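Local coordinates for protein putative oxidoreductase molybdopterin-binding subunit (Sulfolobus tokodaii, PDB 4ZOH) that binds molybdenum and its pterin cytosine dinucleotide cofactor and probably forms the catalytic subunit of an oxidoreductase of the xanthine dehydrogenase and aldehyde oxidase family, at residues I204-Q208 against W469-E473; S187-R193 against D477-W482; K268-I272 against L363-I367. All blocks are in the same frame, centred on the assembly; numbering follows the deposited sequence.

Interaction 1 (I204-Q208 against W469-E473); sequences IRVIQ and WGDTE
Arg205 and Asp471 meet side-on, the guanidinium offering NE and NH2 to the two oxygens of the carboxylate, and this pairing illustrates how a planar cation can use its edge and its face for different anions. The NE hydrogen points almost straight at OD1 of Asp471 (2.8 Å, 173°), while NH2 of Arg205 reaches OD2 of Asp471 at 2.6 Å. Both oxygens are met on their syn side, and the two planes are nearly coplanar. With CG of Arg205 anti to the backbone N (chi1 177°), the extended chain brings the guanidinium to the Asp471 carboxylate. Glu473 takes the face: its CD lies 3.5 Å above the centre of the guanidinium and its carboxylate is stacked, planes 11° apart, so the attraction there is one of charge without a directed N-H bond; the same acid also pairs with Lys178 and with Arg468 of the second subunit. OD1 of Asp471 also accepts the backbone N of Glu473 from above the carboxylate plane, an Asx turn that fixes the acid for its arginine. Beside this network the backbones form a single bridge at Ile207 and Asp471, flanked by Thr472 N to Val206 O (3.1 Å) and by Gln208 N to Gly470 O (2.6 Å). OG1 of Thr472 receives the N-H of Val206 and shares a water with Ile204 O. Further along, OE1 of Gln208 abuts the edge of the Trp469 ring at CD1 (3.3 Å), amide and indole nearly perpendicular, while NE2 of Gln208 is hydrogen-bonded to Thr185 O and Gly440 O. Strand 204-207 is an edge strand of its mixed sheet within this chain, hydrogen-bonded on one side to strand 179-183, and helix 188-199 packs on Ile204 and Val206 and, through His189, on Thr472.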
loop_
_atom_site.group_PDB
_atom_site.type_symbol
_atom_site.label_atom_id
_atom_site.label_comp_id
_atom_site.label_asym_id
_atom_site.label_seq_id
_atom_site.Cartn_x
_atom_site.Cartn_y
_atom_site.Cartn_z
ATOM N N ILE A 204 -14.439 -9.107 6.658
ATOM C CA ILE A 204 -13.709 -9.178 5.407
ATOM C C ILE A 204 -13.974 -7.845 4.686
ATOM O O ILE A 204 -15.123 -7.438 4.555
ATOM C CB ILE A 204 -14.164 -10.343 4.552
ATOM C CG1 ILE A 204 -14.057 -11.690 5.367
ATOM C CG2 ILE A 204 -13.382 -10.379 3.227
ATOM C CD1 ILE A 204 -14.241 -12.920 4.479
ATOM N N ARG A 205 -12.894 -7.132 4.364
ATOM C CA ARG A 205 -12.965 -5.977 3.451
ATOM C C ARG A 205 -12.439 -6.435 2.069
ATOM O O ARG A 205 -11.354 -7.033 1.990
ATOM C CB ARG A 205 -12.032 -4.888 3.975
ATOM C CG ARG A 205 -11.974 -3.657 3.052
ATOM C CD ARG A 205 -10.942 -2.679 3.575
ATOM N NE ARG A 205 -11.143 -1.324 3.073
ATOM C CZ ARG A 205 -10.513 -0.252 3.578
ATOM N NH1 ARG A 205 -9.658 -0.399 4.575
ATOM N NH2 ARG A 205 -10.751 0.968 3.108
ATOM N N VAL A 206 -13.171 -6.128 1.002
ATOM C CA VAL A 206 -12.742 -6.407 -0.344
ATOM C C VAL A 206 -12.497 -5.052 -1.089
ATOM O O VAL A 206 -13.239 -4.095 -0.943
ATOM C CB VAL A 206 -13.686 -7.363 -1.124
ATOM C CG1 VAL A 206 -13.168 -7.555 -2.530
ATOM C CG2 VAL A 206 -13.609 -8.797 -0.482
ATOM N N ILE A 207 -11.436 -5.016 -1.872
ATOM C CA ILE A 207 -11.087 -3.850 -2.683
ATOM C C ILE A 207 -10.946 -4.335 -4.114
ATOM O O ILE A 207 -10.107 -5.186 -4.397
ATOM C CB ILE A 207 -9.795 -3.172 -2.179
ATOM C CG1 ILE A 207 -10.063 -2.573 -0.785
ATOM C CG2 ILE A 207 -9.321 -2.083 -3.178
ATOM C CD1 ILE A 207 -8.851 -2.021 -0.072
ATOM N N GLN A 208 -11.811 -3.797 -4.989
ATOM C CA GLN A 208 -11.598 -3.886 -6.424
ATOM C C GLN A 208 -10.788 -2.663 -6.845
ATOM O O GLN A 208 -11.326 -1.562 -6.855
ATOM C CB GLN A 208 -12.920 -3.900 -7.141
ATOM C CG GLN A 208 -12.864 -3.850 -8.669
ATOM C CD GLN A 208 -14.255 -3.456 -9.242
ATOM O OE1 GLN A 208 -14.932 -2.606 -8.683
ATOM N NE2 GLN A 208 -14.717 -4.183 -10.257
ATOM N N TRP A 469 -15.756 3.851 -6.275
ATOM C CA TRP A 469 -16.394 2.535 -6.192
ATOM C C TRP A 469 -15.340 1.505 -5.753
ATOM O O TRP A 469 -14.150 1.847 -5.784
ATOM C CB TRP A 469 -16.930 2.100 -7.587
ATOM C CG TRP A 469 -15.913 1.849 -8.705
ATOM C CD1 TRP A 469 -15.397 0.647 -9.046
ATOM C CD2 TRP A 469 -15.352 2.799 -9.635
ATOM N NE1 TRP A 469 -14.538 0.767 -10.102
ATOM C CE2 TRP A 469 -14.480 2.088 -10.473
ATOM C CE3 TRP A 469 -15.456 4.192 -9.793
ATOM C CZ2 TRP A 469 -13.743 2.687 -11.520
ATOM C CZ3 TRP A 469 -14.698 4.824 -10.843
ATOM C CH2 TRP A 469 -13.851 4.039 -11.699
ATOM N N GLY A 470 -15.773 0.267 -5.418
ATOM C CA GLY A 470 -14.844 -0.851 -5.361
ATOM C C GLY A 470 -14.119 -1.050 -4.028
ATOM O O GLY A 470 -13.163 -1.783 -3.977
ATOM N N ASP A 471 -14.619 -0.436 -2.965
ATOM C CA ASP A 471 -14.155 -0.697 -1.604
ATOM C C ASP A 471 -15.373 -0.943 -0.732
ATOM O O ASP A 471 -16.260 -0.093 -0.650
ATOM C CB ASP A 471 -13.327 0.462 -1.042
ATOM C CG ASP A 471 -12.706 0.183 0.340
ATOM O OD1 ASP A 471 -13.027 -0.793 1.063
ATOM O OD2 ASP A 471 -11.862 0.990 0.738
ATOM N N THR A 472 -15.427 -2.119 -0.106
ATOM C CA THR A 472 -16.600 -2.500 0.727
ATOM C C THR A 472 -16.687 -1.581 1.931
ATOM O O THR A 472 -17.741 -1.544 2.637
ATOM C CB THR A 472 -16.541 -3.990 1.161
ATOM O OG1 THR A 472 -15.364 -4.182 1.937
ATOM C CG2 THR A 472 -16.483 -4.929 -0.033
ATOM N N GLU A 473 -15.643 -0.778 2.180
ATOM C CA GLU A 473 -15.730 0.157 3.339
ATOM C C GLU A 473 -16.224 1.587 3.062
ATOM O O GLU A 473 -16.452 2.392 4.016
ATOM C CB GLU A 473 -14.406 0.256 4.038
ATOM C CG GLU A 473 -14.153 -0.953 4.944
ATOM C CD GLU A 473 -13.149 -0.702 6.062
ATOM O OE1 GLU A 473 -12.933 0.493 6.451
ATOM O OE2 GLU A 473 -12.601 -1.730 6.557
HETATM O O HOH W 1 -16.036 -4.677 4.605
#

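Interaction 2 (S187-R193 against D477-W482); sequences SAHYLRR and DGIGTW. With MCN (pterin cytosine dinucleotide), chain D.
The carbonyl oxygen of Gly478 is gripped end-on by Arg193, NH2 at 3.0 Å and NH1 at 3.3 Å from that O, both close to the guanidinium plane. NH1 of Arg193 also forms a salt bridge to OD2 of Asp477 (2.7 Å), though as a hydrogen bond it is weak and bent (121°); a water links NH1 to OD1 of the same acid, and OD1 is also bonded to Tyr429 N of the second subunit. The bend at chi3 (-66°) folds the guanidinium back over His189 O and Tyr190 N. OG of Ser187 donates to Ile479 O (2.7 Å) while accepting from Tyr190 N, the capping bond of a residue at the N-cap of helix 188-199. The His189 ring lies with one face against the peptide joining Asp477 and Gly478, and Trp482 turns its edge to the face of Tyr190 in an offset edge-to-face pair, planes at 74°. Trp482 CA also comes within 3.5 Å of S8' of the pterin cofactor. The contact thus joins the first turns of helix 188-199, backed by strands 179-183 and 204-207, to the cofactor-lining loop that precedes helix 486-512, with strand 420-427 packed against Asp477 and Ile479.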
loop_
_atom_site.group_PDB
_atom_site.type_symbol
_atom_site.label_atom_id
_atom_site.label_comp_id
_atom_site.label_asym_id
_atom_site.label_seq_id
_atom_site.Cartn_x
_atom_site.Cartn_y
_atom_site.Cartn_z
ATOM N N SER A 187 -16.793 -7.173 -8.961
ATOM C CA SER A 187 -17.563 -6.557 -7.901
ATOM C C SER A 187 -16.896 -6.844 -6.578
ATOM O O SER A 187 -16.853 -8.004 -6.185
ATOM C CB SER A 187 -18.992 -7.161 -7.824
ATOM O OG SER A 187 -19.741 -6.575 -6.759
ATOM N N ALA A 188 -16.496 -5.808 -5.859
ATOM C CA ALA A 188 -15.916 -6.022 -4.508
ATOM C C ALA A 188 -16.986 -6.641 -3.519
ATOM O O ALA A 188 -16.676 -7.522 -2.772
ATOM C CB ALA A 188 -15.336 -4.741 -3.950
ATOM N N HIS A 189 -18.234 -6.202 -3.601
ATOM C CA HIS A 189 -19.242 -6.532 -2.616
ATOM C C HIS A 189 -19.699 -7.967 -2.782
ATOM O O HIS A 189 -19.874 -8.657 -1.767
ATOM C CB HIS A 189 -20.395 -5.530 -2.710
ATOM C CG HIS A 189 -19.925 -4.107 -2.814
ATOM N ND1 HIS A 189 -19.542 -3.370 -1.708
ATOM C CD2 HIS A 189 -19.776 -3.284 -3.888
ATOM C CE1 HIS A 189 -19.179 -2.150 -2.099
ATOM N NE2 HIS A 189 -19.316 -2.068 -3.413
ATOM N N TYR A 190 -19.790 -8.424 -4.033
ATOM C CA TYR A 190 -20.135 -9.810 -4.346
ATOM C C TYR A 190 -19.008 -10.800 -4.007
ATOM O O TYR A 190 -19.243 -11.831 -3.371
ATOM C CB TYR A 190 -20.585 -9.962 -5.808
ATOM C CG TYR A 190 -20.985 -11.356 -6.181
ATOM C CD1 TYR A 190 -22.036 -12.021 -5.511
ATOM C CD2 TYR A 190 -20.340 -12.000 -7.225
ATOM C CE1 TYR A 190 -22.388 -13.328 -5.871
ATOM C CE2 TYR A 190 -20.677 -13.290 -7.604
ATOM C CZ TYR A 190 -21.712 -13.936 -6.932
ATOM O OH TYR A 190 -21.977 -15.205 -7.340
ATOM N N LEU A 191 -17.773 -10.447 -4.358
ATOM C CA LEU A 191 -16.626 -11.215 -3.896
ATOM C C LEU A 191 -16.590 -11.257 -2.331
ATOM O O LEU A 191 -16.324 -12.275 -1.752
ATOM C CB LEU A 191 -15.311 -10.734 -4.522
ATOM C CG LEU A 191 -14.029 -11.390 -4.016
ATOM C CD1 LEU A 191 -14.157 -12.878 -4.460
ATOM C CD2 LEU A 191 -12.830 -10.776 -4.715
ATOM N N ARG A 192 -16.876 -10.161 -1.664
ATOM C CA ARG A 192 -16.897 -10.247 -0.238
ATOM C C ARG A 192 -17.942 -11.302 0.282
ATOM O O ARG A 192 -17.613 -12.120 1.151
ATOM C CB ARG A 192 -17.221 -8.908 0.368
ATOM C CG ARG A 192 -17.069 -8.958 1.871
ATOM C CD ARG A 192 -17.492 -7.662 2.515
ATOM N NE ARG A 192 -17.894 -7.998 3.876
ATOM C CZ ARG A 192 -19.124 -8.420 4.216
ATOM N NH1 ARG A 192 -20.103 -8.506 3.290
ATOM N NH2 ARG A 192 -19.376 -8.764 5.501
ATOM N N ARG A 193 -19.164 -11.262 -0.266
ATOM C CA ARG A 193 -20.174 -12.233 0.090
ATOM C C ARG A 193 -19.685 -13.653 -0.179
ATOM O O ARG A 193 -19.910 -14.527 0.639
ATOM C CB ARG A 193 -21.468 -11.959 -0.601
ATOM C CG ARG A 193 -22.254 -10.864 0.042
ATOM C CD ARG A 193 -23.634 -10.724 -0.615
ATOM N NE ARG A 193 -23.563 -10.261 -2.032
ATOM C CZ ARG A 193 -23.434 -8.974 -2.421
ATOM N NH1 ARG A 193 -23.283 -7.985 -1.546
ATOM N NH2 ARG A 193 -23.443 -8.672 -3.711
ATOM N N ASP A 477 -23.074 -1.316 0.450
ATOM C CA ASP A 477 -23.099 -2.590 -0.225
ATOM C C ASP A 477 -23.225 -2.344 -1.726
ATOM O O ASP A 477 -23.172 -1.209 -2.192
ATOM C CB ASP A 477 -24.276 -3.504 0.278
ATOM C CG ASP A 477 -23.882 -4.975 0.357
ATOM O OD1 ASP A 477 -24.114 -5.646 1.376
ATOM O OD2 ASP A 477 -23.328 -5.500 -0.605
ATOM N N GLY A 478 -23.344 -3.416 -2.479
ATOM C CA GLY A 478 -23.526 -3.277 -3.915
ATOM C C GLY A 478 -23.788 -4.618 -4.518
ATOM O O GLY A 478 -23.563 -5.679 -3.887
ATOM N N ILE A 479 -24.237 -4.571 -5.770
ATOM C CA ILE A 479 -24.341 -5.780 -6.525
ATOM C C ILE A 479 -23.144 -6.001 -7.435
ATOM O O ILE A 479 -22.386 -6.959 -7.213
ATOM C CB ILE A 479 -25.758 -5.957 -7.202
ATOM C CG1 ILE A 479 -26.810 -6.175 -6.091
ATOM C CG2 ILE A 479 -25.729 -7.093 -8.256
ATOM C CD1 ILE A 479 -26.750 -7.578 -5.426
ATOM N N GLY A 480 -23.007 -5.187 -8.496
ATOM C CA GLY A 480 -21.836 -5.333 -9.373
ATOM C C GLY A 480 -22.065 -4.880 -10.817
ATOM O O GLY A 480 -23.113 -4.341 -11.117
ATOM N N THR A 481 -21.045 -5.067 -11.676
ATOM C CA THR A 481 -21.062 -4.692 -13.082
ATOM C C THR A 481 -20.985 -5.962 -13.884
ATOM O O THR A 481 -20.007 -6.670 -13.861
ATOM C CB THR A 481 -19.904 -3.690 -13.429
ATOM O OG1 THR A 481 -20.195 -2.425 -12.808
ATOM C CG2 THR A 481 -19.698 -3.515 -14.949
ATOM N N TRP A 482 -22.111 -6.241 -14.544
ATOM C CA TRP A 482 -22.372 -7.409 -15.426
ATOM C C TRP A 482 -23.842 -7.256 -15.909
ATOM O O TRP A 482 -24.554 -6.369 -15.442
ATOM C CB TRP A 482 -22.194 -8.754 -14.689
ATOM C CG TRP A 482 -22.903 -8.834 -13.323
ATOM C CD1 TRP A 482 -24.270 -8.765 -13.078
ATOM C CD2 TRP A 482 -22.271 -8.923 -12.020
ATOM N NE1 TRP A 482 -24.502 -8.848 -11.700
ATOM C CE2 TRP A 482 -23.296 -8.967 -11.047
ATOM C CE3 TRP A 482 -20.934 -9.032 -11.590
ATOM C CZ2 TRP A 482 -23.020 -9.126 -9.667
ATOM C CZ3 TRP A 482 -20.677 -9.157 -10.228
ATOM C CH2 TRP A 482 -21.708 -9.232 -9.288
HETATM N N1 MCN D . -24.399 3.736 -21.879
HETATM C C2 MCN D . -25.101 4.909 -22.110
HETATM N N3 MCN D . -26.442 4.896 -22.388
HETATM C C4 MCN D . -27.090 3.668 -22.446
HETATM C C5 MCN D . -26.397 2.480 -22.219
HETATM C C6 MCN D . -25.038 2.509 -21.906
HETATM O O2 MCN D . -24.570 6.023 -22.069
HETATM N N4 MCN D . -28.379 3.674 -22.714
HETATM C "C1'" MCN D . -22.974 3.853 -21.564
HETATM C C2D MCN D . -22.790 3.923 -20.047
HETATM O "O2'" MCN D . -22.741 5.231 -19.563
HETATM C "C3'" MCN D . -21.419 3.331 -19.858
HETATM C C4D MCN D . -21.542 2.169 -20.754
HETATM O O4D MCN D . -22.278 2.689 -21.945
HETATM O "O3'" MCN D . -20.394 4.159 -20.284
HETATM C "C5'" MCN D . -22.330 1.342 -19.756
HETATM O "O5'" MCN D . -22.887 0.301 -20.321
HETATM P PA MCN D . -24.018 -0.606 -19.587
HETATM O O1A MCN D . -24.687 -0.096 -18.408
HETATM O O2A MCN D . -24.783 -0.982 -20.824
HETATM O O3A MCN D . -22.996 -1.915 -19.290
HETATM P PB MCN D . -22.084 -1.989 -17.960
HETATM O O1B MCN D . -22.925 -2.635 -16.870
HETATM O O2B MCN D . -21.411 -0.746 -17.573
HETATM O O3B MCN D . -21.004 -2.938 -18.482
HETATM C C10 MCN D . -21.082 -4.387 -18.384
HETATM C "C9'" MCN D . -20.775 -5.028 -19.715
HETATM C "C8'" MCN D . -20.578 -6.447 -19.624
HETATM S "S8'" MCN D . -21.813 -7.462 -18.893
HETATM C "C7'" MCN D . -19.513 -7.075 -20.197
HETATM S "S7'" MCN D . -19.323 -8.848 -20.223
HETATM C "C6'" MCN D . -18.509 -6.356 -20.956
HETATM C C7 MCN D . -19.054 -4.952 -21.381
HETATM O "O9'" MCN D . -19.621 -4.367 -20.226
HETATM N "N5'" MCN D . -17.216 -6.278 -20.279
HETATM C C4A MCN D . -16.307 -5.217 -20.463
HETATM N "N8'" MCN D . -17.931 -4.089 -21.863
HETATM C C4B MCN D . -16.690 -4.131 -21.301
HETATM N "N1'" MCN D . -15.866 -3.113 -21.563
HETATM C "C2'" MCN D . -14.668 -3.086 -20.986
HETATM N "N2'" MCN D . -13.887 -2.058 -21.247
HETATM N "N3'" MCN D . -14.193 -4.135 -20.131
HETATM C "C4'" MCN D . -15.022 -5.250 -19.868
HETATM O "O4'" MCN D . -14.608 -6.189 -19.127
HETATM O O HOH W 2 -23.026 -8.067 1.420
#

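Interaction 3 (K268-I272 against L363-I367); sequences KDGTI and LKNAI
With CG beside the backbone N (chi1 -67°), Asn365 turns its amide from the end of helix 358-365 toward the backbone of Gly270 and Ile272, in the loop between strands 254-266 and 272-282, and Lys364, its chain bent at chi3 (-88°), brings NZ down on Asp269. The amide works in both directions at once: ND2 of Asn365 donates to Gly270 O at 2.9 Å, almost straight and in the plane of the amide, while OD1 of Asn365 accepts the backbone N of Ile272 at 3.0 Å, that donor standing tilted from the carbonyl plane. A further bond from ND2 to Ile361 O, one turn back in the helix, holds the group's rotation. An alanine here would leave Gly270 O and the N-H of Ile272 without these mates, and is likely to let the turn shift against the helix. CG1 of Ile272 packs against the amide, 3.8 Å from ND2 of Asn365. Lys364 NZ donates to Asp269 O at 2.8 Å, in the carbonyl plane and on a lone pair; only its charge pairing with OD2 of Asp269 is loose, at 3.9 Å. The other carboxylate oxygen of Asp269 is occupied within the turn, where OD1 takes both the backbone N and the hydroxyl of Thr271; the former bond closes an Asx turn, and Gly270 between them takes a positive phi, a region easiest for glycine. Since the directed bonds across the contact all end on main-chain atoms of the loop, the join depends on the shape of the turn more than on its side chains.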
loop_
_atom_site.group_PDB
_atom_site.type_symbol
_atom_site.label_atom_id
_atom_site.label_comp_id
_atom_site.label_asym_id
_atom_site.label_seq_id
_atom_site.Cartn_x
_atom_site.Cartn_y
_atom_site.Cartn_z
ATOM N N LYS A 268 -43.821 -21.025 -47.580
ATOM C CA LYS A 268 -43.041 -20.684 -48.795
ATOM C C LYS A 268 -42.851 -19.166 -49.023
ATOM O O LYS A 268 -41.889 -18.766 -49.660
ATOM C CB LYS A 268 -43.678 -21.297 -50.053
ATOM C CG LYS A 268 -43.633 -22.803 -50.115
ATOM C CD LYS A 268 -42.548 -23.277 -51.043
ATOM C CE LYS A 268 -43.035 -24.555 -51.687
ATOM N NZ LYS A 268 -41.912 -25.521 -51.659
ATOM N N ASP A 269 -43.749 -18.339 -48.489
ATOM C CA ASP A 269 -43.566 -16.917 -48.560
ATOM C C ASP A 269 -42.560 -16.357 -47.514
ATOM O O ASP A 269 -42.530 -15.147 -47.284
ATOM C CB ASP A 269 -44.927 -16.214 -48.484
ATOM C CG ASP A 269 -45.483 -16.124 -47.074
ATOM O OD1 ASP A 269 -44.958 -16.829 -46.179
ATOM O OD2 ASP A 269 -46.458 -15.325 -46.857
ATOM N N GLY A 270 -41.744 -17.229 -46.901
ATOM C CA GLY A 270 -40.842 -16.841 -45.804
ATOM C C GLY A 270 -41.428 -16.529 -44.433
ATOM O O GLY A 270 -40.707 -16.000 -43.570
ATOM N N THR A 271 -42.719 -16.824 -44.214
ATOM C CA THR A 271 -43.292 -16.897 -42.844
ATOM C C THR A 271 -42.552 -18.011 -42.061
ATOM O O THR A 271 -42.415 -19.153 -42.573
ATOM C CB THR A 271 -44.841 -17.076 -42.813
ATOM O OG1 THR A 271 -45.480 -16.010 -43.562
ATOM C CG2 THR A 271 -45.396 -17.029 -41.367
ATOM N N ILE A 272 -41.985 -17.629 -40.902
ATOM C CA ILE A 272 -41.326 -18.601 -39.987
ATOM C C ILE A 272 -42.409 -18.913 -38.976
ATOM O O ILE A 272 -42.919 -18.016 -38.291
ATOM C CB ILE A 272 -40.044 -18.051 -39.276
ATOM C CG1 ILE A 272 -38.984 -17.481 -40.251
ATOM C CG2 ILE A 272 -39.412 -19.083 -38.367
ATOM C CD1 ILE A 272 -38.287 -18.449 -41.148
ATOM N N LEU A 363 -38.390 -8.071 -42.185
ATOM C CA LEU A 363 -39.530 -7.137 -42.188
ATOM C C LEU A 363 -40.844 -7.937 -42.203
ATOM O O LEU A 363 -41.804 -7.474 -41.593
ATOM C CB LEU A 363 -39.506 -6.141 -43.366
ATOM C CG LEU A 363 -38.410 -5.073 -43.318
ATOM C CD1 LEU A 363 -38.297 -4.491 -44.707
ATOM C CD2 LEU A 363 -38.719 -4.020 -42.271
ATOM N N LYS A 364 -40.835 -9.114 -42.860
ATOM C CA LYS A 364 -42.017 -9.978 -42.930
ATOM C C LYS A 364 -42.418 -10.516 -41.522
ATOM O O LYS A 364 -43.608 -10.383 -41.096
ATOM C CB LYS A 364 -41.848 -11.104 -43.964
ATOM C CG LYS A 364 -43.104 -11.991 -44.046
ATOM C CD LYS A 364 -43.222 -12.853 -45.280
ATOM C CE LYS A 364 -43.934 -12.068 -46.387
ATOM N NZ LYS A 364 -43.821 -12.664 -47.753
ATOM N N ASN A 365 -41.410 -11.024 -40.778
ATOM C CA ASN A 365 -41.624 -11.734 -39.511
ATOM C C ASN A 365 -41.564 -10.944 -38.249
ATOM O O ASN A 365 -41.958 -11.432 -37.208
ATOM C CB ASN A 365 -40.692 -12.904 -39.443
ATOM C CG ASN A 365 -41.024 -13.958 -40.483
ATOM O OD1 ASN A 365 -42.006 -14.677 -40.342
ATOM N ND2 ASN A 365 -40.194 -14.086 -41.491
ATOM N N ALA A 366 -41.096 -9.710 -38.344
ATOM C CA ALA A 366 -40.908 -8.821 -37.217
ATOM C C ALA A 366 -42.178 -8.529 -36.415
ATOM O O ALA A 366 -43.214 -8.162 -36.991
ATOM C CB ALA A 366 -40.329 -7.482 -37.736
ATOM N N ILE A 367 -42.096 -8.672 -35.090
ATOM C CA ILE A 367 -43.054 -8.060 -34.185
ATOM C C ILE A 367 -43.416 -6.617 -34.651
ATOM O O ILE A 367 -42.549 -5.873 -35.147
ATOM C CB ILE A 367 -42.475 -8.058 -32.748
ATOM C CG1 ILE A 367 -42.480 -9.481 -32.220
ATOM C CG2 ILE A 367 -43.298 -7.209 -31.775
ATOM C CD1 ILE A 367 -41.346 -9.714 -31.232
#

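Interactions 1 and 2 lie about 9 Å apart between centres and tie consecutive elements, helix 188-199 and strand 204-207, to one loop between strand 465-468 and helix 486-512; they touch each other, and both reach the second subunit. Interaction 1 is buried and combines a backbone bridge with a salt-bridge network, whereas interaction 2, partly buried, adds an aromatic pair whose tryptophan borders the cofactor. Interaction 3 sits on the opposite side of the chain's centre, about 43 Å from interaction 2 between centres, meets no other protein chain, and relies on side chains bonding to main chain near the surface.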